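Local atomic coordinates of proteinase K (Serratia sp., PDB entry 2B6N), a protein that probably hydrolyses peptide bonds as a calcium-binding serine endopeptidase of the subtilase family, here as the proteinase K-like catalytic domain of a longer secreted precursor. Residues Asn47-Arg52 against His75-Ile80; Asp185-Phe190 against Asp198-Gly203. One frame throughout, in Å; residues are numbered along the deposited sequence.

Contact 1. Residues Asn47-Arg52 against His75-Ile80; sequences NEFGGR and HVAGTI
The phenyl ring of Phe49 meets helix 72-81 with its rim: the carbonyl carbon of Ala77 lies in the ring plane, and Gly78 N is also at the edge, 3.8 Å from Phe49 CZ. Ala77 CB comes in obliquely, 3.6 Å from Phe49 CZ. With CG anti to its own carbonyl carbon (chi1 -56°), the ring extends from the loop until its far end reaches the helix backbone. Gly78 has no side chain to hold the ring off, and Ala77 offers a single methyl, so an aromatic group fits close to the main chain.

Val37 of strand 34-39 touches Ala77, and Val42 and Ser209 touch Phe49. From Phe49 to Arg52 the chain reverses in a type I' turn, closed by Arg52 N to Phe49 O at 2.9 Å; Gly50 and Gly51 suit its positive phi angles. Residues near Phe49 in the chain are tied by polar bonds: Glu48 OE1 accepts from Thr84 N and Tyr85 N, while Arg52 NH2 bonds to Gly81 O at the end of the helix. The contact is buried, its side chains are apolar and the ring edge rests on the Ala77-Gly78 peptide group without a hydrogen bond, so close fit and dispersion join loop to helix.

Contact 2. Residues Asp185-Phe190 against Asp198-Gly203; sequences DSRSSF and DIYAPG. With SO4 (sulfate ion), chain D.
Arg187 lays the aliphatic part of its side chain against the phenol end of Tyr200, where the loop after strand 176-181 of the subtilisin-like fold passes over strand 199-202, an outermost strand of the parallel sheet. Arg187 CD is 3.4 Å from Tyr200 OH, and Arg187 CG lies obliquely to the ring, 3.9 Å from Tyr200 CE2. The chain leaves the backbone with CG anti to N and then bends at chi3 (67°); the guanidinium and phenol planes lie 60° apart. A long, charged residue suits this place because its methylenes pack while its end reaches polar partners.

Farther along, Phe190 turns its edge to the last residue of 198-203, Phe190 CZ standing 4.3 Å from Gly203 O. One face of this ring receives Ser188 CB, 3.4 Å above its plane and offset toward the rim.

Outside the pair, Arg187 NH2 forms a salt bridge with Asp264 and NH1 bonds to Ser191 O, while Tyr200 OH bonds to Ala265 O, so both polar ends are anchored. Ser188 OG is held by Ser180 and Ser204. Ser204 OG also bonds a sulfate, probably from the crystallisation liquor, which Ser189, the residue after Ser188, grips twice: Ser189 N donates to sulfate O3 at 2.8 Å (162°), and Ser189 OG donates to sulfate O2 at 2.6 Å.

Overall arrangement
Both segments of contact 1 precede those of contact 2 in the sequence, and the two contacts lie within one subtilase catalytic domain with centres 22 Å apart; their nearest atoms, about 6 Å apart, do not touch. Helix 223-240 runs between them, meeting His75, Val76, Thr79 and Ile80 from one segment and Ile199 and Ala201 from another, and His229 touches both Thr79 and Ala201. The predicted charge-relay residues relate to each: the side chain of Ala77 is about 7 Å from that of Asp39, and that of Phe190 about 8 Å from that of Ser224. Phe190 also packs on an apolar side chain of the bound peptide.

Contact 1. Residues Asn47-Arg52 against His75-Ile80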
loop_
_atom_site.group_PDB
_atom_site.type_symbol
_atom_site.label_atom_id
_atom_site.label_comp_id
_atom_site.label_asym_id
_atom_site.label_seq_id
_atom_site.Cartn_x
_atom_site.Cartn_y
_atom_site.Cartn_z
ATOM N N ASN A 47 0.667 -15.221 -11.636
ATOM C CA ASN A 47 0.800 -14.699 -13.004
ATOM C C ASN A 47 0.909 -13.174 -13.035
ATOM O O ASN A 47 1.564 -12.627 -13.918
ATOM C CB ASN A 47 -0.398 -15.101 -13.865
ATOM C CG ASN A 47 -0.487 -16.598 -14.098
ATOM O OD1 ASN A 47 0.498 -17.321 -13.988
ATOM N ND2 ASN A 47 -1.693 -17.069 -14.425
ATOM N N GLU A 48 0.258 -12.505 -12.077
ATOM C CA GLU A 48 0.330 -11.041 -11.952
ATOM C C GLU A 48 1.737 -10.445 -11.916
ATOM O O GLU A 48 1.944 -9.308 -12.348
ATOM C CB GLU A 48 -0.474 -10.549 -10.739
ATOM C CG GLU A 48 -1.995 -10.470 -11.002
ATOM C CD GLU A 48 -2.344 -9.488 -12.096
ATOM O OE1 GLU A 48 -2.314 -8.265 -11.846
ATOM O OE2 GLU A 48 -2.646 -9.950 -13.213
ATOM N N PHE A 49 2.698 -11.193 -11.378
ATOM C CA PHE A 49 4.015 -10.626 -11.095
ATOM C C PHE A 49 5.034 -10.876 -12.194
ATOM O O PHE A 49 6.032 -10.166 -12.281
ATOM C CB PHE A 49 4.542 -11.107 -9.730
ATOM C CG PHE A 49 3.609 -10.808 -8.595
ATOM C CD1 PHE A 49 3.005 -11.840 -7.877
ATOM C CD2 PHE A 49 3.273 -9.485 -8.295
ATOM C CE1 PHE A 49 2.107 -11.557 -6.845
ATOM C CE2 PHE A 49 2.379 -9.186 -7.270
ATOM C CZ PHE A 49 1.796 -10.223 -6.541
ATOM N N GLY A 50 4.789 -11.890 -13.020
ATOM C CA GLY A 50 5.675 -12.181 -14.145
ATOM C C GLY A 50 7.141 -12.270 -13.748
ATOM O O GLY A 50 8.015 -11.780 -14.467
ATOM N N GLY A 51 7.435 -12.895 -12.616
ATOM C CA GLY A 51 8.838 -13.013 -12.206
ATOM C C GLY A 51 9.371 -11.883 -11.340
ATOM O O GLY A 51 10.451 -12.017 -10.759
ATOM N N ARG A 52 8.631 -10.781 -11.223
ATOM C CA ARG A 52 9.123 -9.619 -10.464
ATOM C C ARG A 52 8.982 -9.748 -8.943
ATOM O O ARG A 52 9.455 -8.882 -8.208
ATOM C CB ARG A 52 8.460 -8.320 -10.940
ATOM C CG ARG A 52 8.759 -7.967 -12.384
ATOM C CD ARG A 52 7.882 -6.825 -12.883
ATOM N NE ARG A 52 6.486 -7.245 -13.097
ATOM C CZ ARG A 52 5.446 -6.790 -12.390
ATOM N NH1 ARG A 52 5.622 -5.891 -11.420
ATOM N NH2 ARG A 52 4.223 -7.234 -12.653
ATOM N N HIS A 75 -2.737 -10.096 -2.364
ATOM C CA HIS A 75 -3.741 -9.154 -2.858
ATOM C C HIS A 75 -3.130 -7.758 -2.796
ATOM O O HIS A 75 -3.154 -7.013 -3.764
ATOM C CB HIS A 75 -4.992 -9.270 -1.998
ATOM C CG HIS A 75 -6.191 -8.574 -2.565
ATOM N ND1 HIS A 75 -6.452 -7.240 -2.340
ATOM C CD2 HIS A 75 -7.209 -9.037 -3.328
ATOM C CE1 HIS A 75 -7.572 -6.903 -2.962
ATOM N NE2 HIS A 75 -8.052 -7.977 -3.571
ATOM N N VAL A 76 -2.519 -7.450 -1.652
ATOM C CA VAL A 76 -1.878 -6.145 -1.452
ATOM C C VAL A 76 -0.773 -5.949 -2.484
ATOM O O VAL A 76 -0.713 -4.913 -3.145
ATOM C CB VAL A 76 -1.356 -6.006 0.008
ATOM C CG1 VAL A 76 -0.455 -4.772 0.173
ATOM C CG2 VAL A 76 -2.532 -5.926 0.983
ATOM N N ALA A 77 0.064 -6.979 -2.663
ATOM C CA ALA A 77 1.157 -6.935 -3.631
ATOM C C ALA A 77 0.660 -6.751 -5.070
ATOM O O ALA A 77 1.250 -5.991 -5.847
ATOM C CB ALA A 77 2.025 -8.202 -3.513
ATOM N N GLY A 78 -0.436 -7.418 -5.432
ATOM C CA GLY A 78 -0.978 -7.247 -6.794
ATOM C C GLY A 78 -1.486 -5.820 -7.033
ATOM O O GLY A 78 -1.392 -5.298 -8.123
ATOM N N THR A 79 -2.036 -5.176 -6.006
ATOM C CA THR A 79 -2.479 -3.796 -6.169
ATOM C C THR A 79 -1.286 -2.859 -6.417
ATOM O O THR A 79 -1.382 -1.898 -7.195
ATOM C CB THR A 79 -3.361 -3.338 -4.974
ATOM O OG1 THR A 79 -4.548 -4.124 -4.970
ATOM C CG2 THR A 79 -3.774 -1.844 -5.122
ATOM N N ILE A 80 -0.155 -3.138 -5.766
ATOM C CA ILE A 80 1.044 -2.322 -6.000
ATOM C C ILE A 80 1.591 -2.556 -7.426
ATOM O O ILE A 80 1.856 -1.598 -8.168
ATOM C CB ILE A 80 2.186 -2.636 -4.973
ATOM C CG1 ILE A 80 1.727 -2.371 -3.520
ATOM C CG2 ILE A 80 3.435 -1.775 -5.321
ATOM C CD1 ILE A 80 2.835 -2.681 -2.452
#

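Contact 2. Residues Asp185-Phe190 against Asp198-Gly203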
loop_
_atom_site.group_PDB
_atom_site.type_symbol
_atom_site.label_atom_id
_atom_site.label_comp_id
_atom_site.label_asym_id
_atom_site.label_seq_id
_atom_site.Cartn_x
_atom_site.Cartn_y
_atom_site.Cartn_z
ATOM N N ASP A 185 -16.695 8.000 -4.206
ATOM C CA ASP A 185 -15.821 8.982 -3.531
ATOM C C ASP A 185 -16.224 9.269 -2.074
ATOM O O ASP A 185 -15.782 10.270 -1.503
ATOM C CB ASP A 185 -15.670 10.311 -4.327
ATOM C CG ASP A 185 -14.757 10.178 -5.542
ATOM O OD1 ASP A 185 -14.013 9.168 -5.623
ATOM O OD2 ASP A 185 -14.777 11.089 -6.408
ATOM N N SER A 186 -17.031 8.399 -1.475
ATOM C CA SER A 186 -17.307 8.486 -0.030
ATOM C C SER A 186 -16.135 7.890 0.743
ATOM O O SER A 186 -15.525 6.936 0.278
ATOM C CB SER A 186 -18.568 7.692 0.329
ATOM O OG SER A 186 -19.713 8.198 -0.345
ATOM N N ARG A 187 -15.840 8.425 1.925
ATOM C CA ARG A 187 -15.047 7.669 2.901
ATOM C C ARG A 187 -15.735 6.312 3.130
ATOM O O ARG A 187 -16.956 6.251 3.375
ATOM C CB ARG A 187 -14.943 8.445 4.230
ATOM C CG ARG A 187 -14.165 7.703 5.302
ATOM C CD ARG A 187 -14.237 8.406 6.667
ATOM N NE ARG A 187 -15.601 8.368 7.206
ATOM C CZ ARG A 187 -16.057 7.460 8.063
ATOM N NH1 ARG A 187 -15.260 6.498 8.521
ATOM N NH2 ARG A 187 -17.318 7.538 8.502
ATOM N N SER A 188 -14.984 5.217 3.013
ATOM C CA SER A 188 -15.532 3.898 3.337
ATOM C C SER A 188 -16.028 3.895 4.776
ATOM O O SER A 188 -15.395 4.501 5.647
ATOM C CB SER A 188 -14.456 2.806 3.158
ATOM O OG SER A 188 -13.917 2.829 1.832
ATOM N N SER A 189 -17.139 3.200 5.043
ATOM C CA SER A 189 -17.771 3.264 6.377
ATOM C C SER A 189 -16.847 2.852 7.521
ATOM O O SER A 189 -17.001 3.330 8.661
ATOM C CB SER A 189 -19.045 2.416 6.413
ATOM O OG SER A 189 -18.729 1.055 6.164
ATOM N N PHE A 190 -15.901 1.953 7.220
ATOM C CA PHE A 190 -14.986 1.408 8.211
ATOM C C PHE A 190 -13.706 2.246 8.331
ATOM O O PHE A 190 -12.909 1.999 9.211
ATOM C CB PHE A 190 -14.593 -0.032 7.816
ATOM C CG PHE A 190 -14.080 -0.132 6.409
ATOM C CD1 PHE A 190 -12.798 0.291 6.099
ATOM C CD2 PHE A 190 -14.904 -0.600 5.391
ATOM C CE1 PHE A 190 -12.324 0.242 4.776
ATOM C CE2 PHE A 190 -14.450 -0.664 4.081
ATOM C CZ PHE A 190 -13.158 -0.253 3.771
ATOM N N ASP A 198 -2.672 11.026 5.818
ATOM C CA ASP A 198 -2.013 11.856 4.815
ATOM C C ASP A 198 -2.816 11.978 3.519
ATOM O O ASP A 198 -2.751 13.010 2.832
ATOM C CB ASP A 198 -0.605 11.315 4.538
ATOM C CG ASP A 198 0.287 11.437 5.745
ATOM O OD1 ASP A 198 0.632 12.596 6.097
ATOM O OD2 ASP A 198 0.579 10.418 6.392
ATOM N N ILE A 199 -3.591 10.936 3.199
ATOM C CA ILE A 199 -4.239 10.849 1.878
ATOM C C ILE A 199 -5.319 9.752 1.942
ATOM O O ILE A 199 -5.293 8.897 2.840
ATOM C CB ILE A 199 -3.176 10.536 0.773
ATOM C CG1 ILE A 199 -3.678 10.867 -0.639
ATOM C CG2 ILE A 199 -2.663 9.074 0.895
ATOM C CD1 ILE A 199 -2.547 11.053 -1.639
ATOM N N TYR A 200 -6.264 9.815 1.008
ATOM C CA TYR A 200 -7.281 8.795 0.835
ATOM C C TYR A 200 -7.024 8.082 -0.505
ATOM O O TYR A 200 -6.497 8.679 -1.460
ATOM C CB TYR A 200 -8.663 9.442 0.793
ATOM C CG TYR A 200 -9.364 9.583 2.129
ATOM C CD1 TYR A 200 -9.466 10.829 2.758
ATOM C CD2 TYR A 200 -9.947 8.476 2.744
ATOM C CE1 TYR A 200 -10.113 10.965 3.996
ATOM C CE2 TYR A 200 -10.608 8.604 3.972
ATOM C CZ TYR A 200 -10.695 9.849 4.582
ATOM O OH TYR A 200 -11.367 9.936 5.786
ATOM N N ALA A 201 -7.411 6.811 -0.571
ATOM C CA ALA A 201 -7.257 6.007 -1.791
ATOM C C ALA A 201 -8.376 4.952 -1.826
ATOM O O ALA A 201 -8.934 4.615 -0.772
ATOM C CB ALA A 201 -5.870 5.333 -1.817
ATOM N N PRO A 202 -8.725 4.446 -3.030
ATOM C CA PRO A 202 -9.734 3.376 -3.139
ATOM C C PRO A 202 -9.442 2.191 -2.245
ATOM O O PRO A 202 -8.347 1.599 -2.312
ATOM C CB PRO A 202 -9.633 2.958 -4.606
ATOM C CG PRO A 202 -9.308 4.255 -5.309
ATOM C CD PRO A 202 -8.244 4.860 -4.362
ATOM N N GLY A 203 -10.422 1.820 -1.431
ATOM C CA GLY A 203 -10.239 0.679 -0.528
ATOM C C GLY A 203 -11.431 -0.241 -0.389
ATOM O O GLY A 203 -11.279 -1.347 0.109
HETATM S S SO4 D . -18.496 0.645 2.503
HETATM O O1 SO4 D . -19.693 0.457 1.676
HETATM O O2 SO4 D . -18.649 -0.034 3.791
HETATM O O3 SO4 D . -18.328 2.079 2.771
HETATM O O4 SO4 D . -17.374 0.032 1.802
#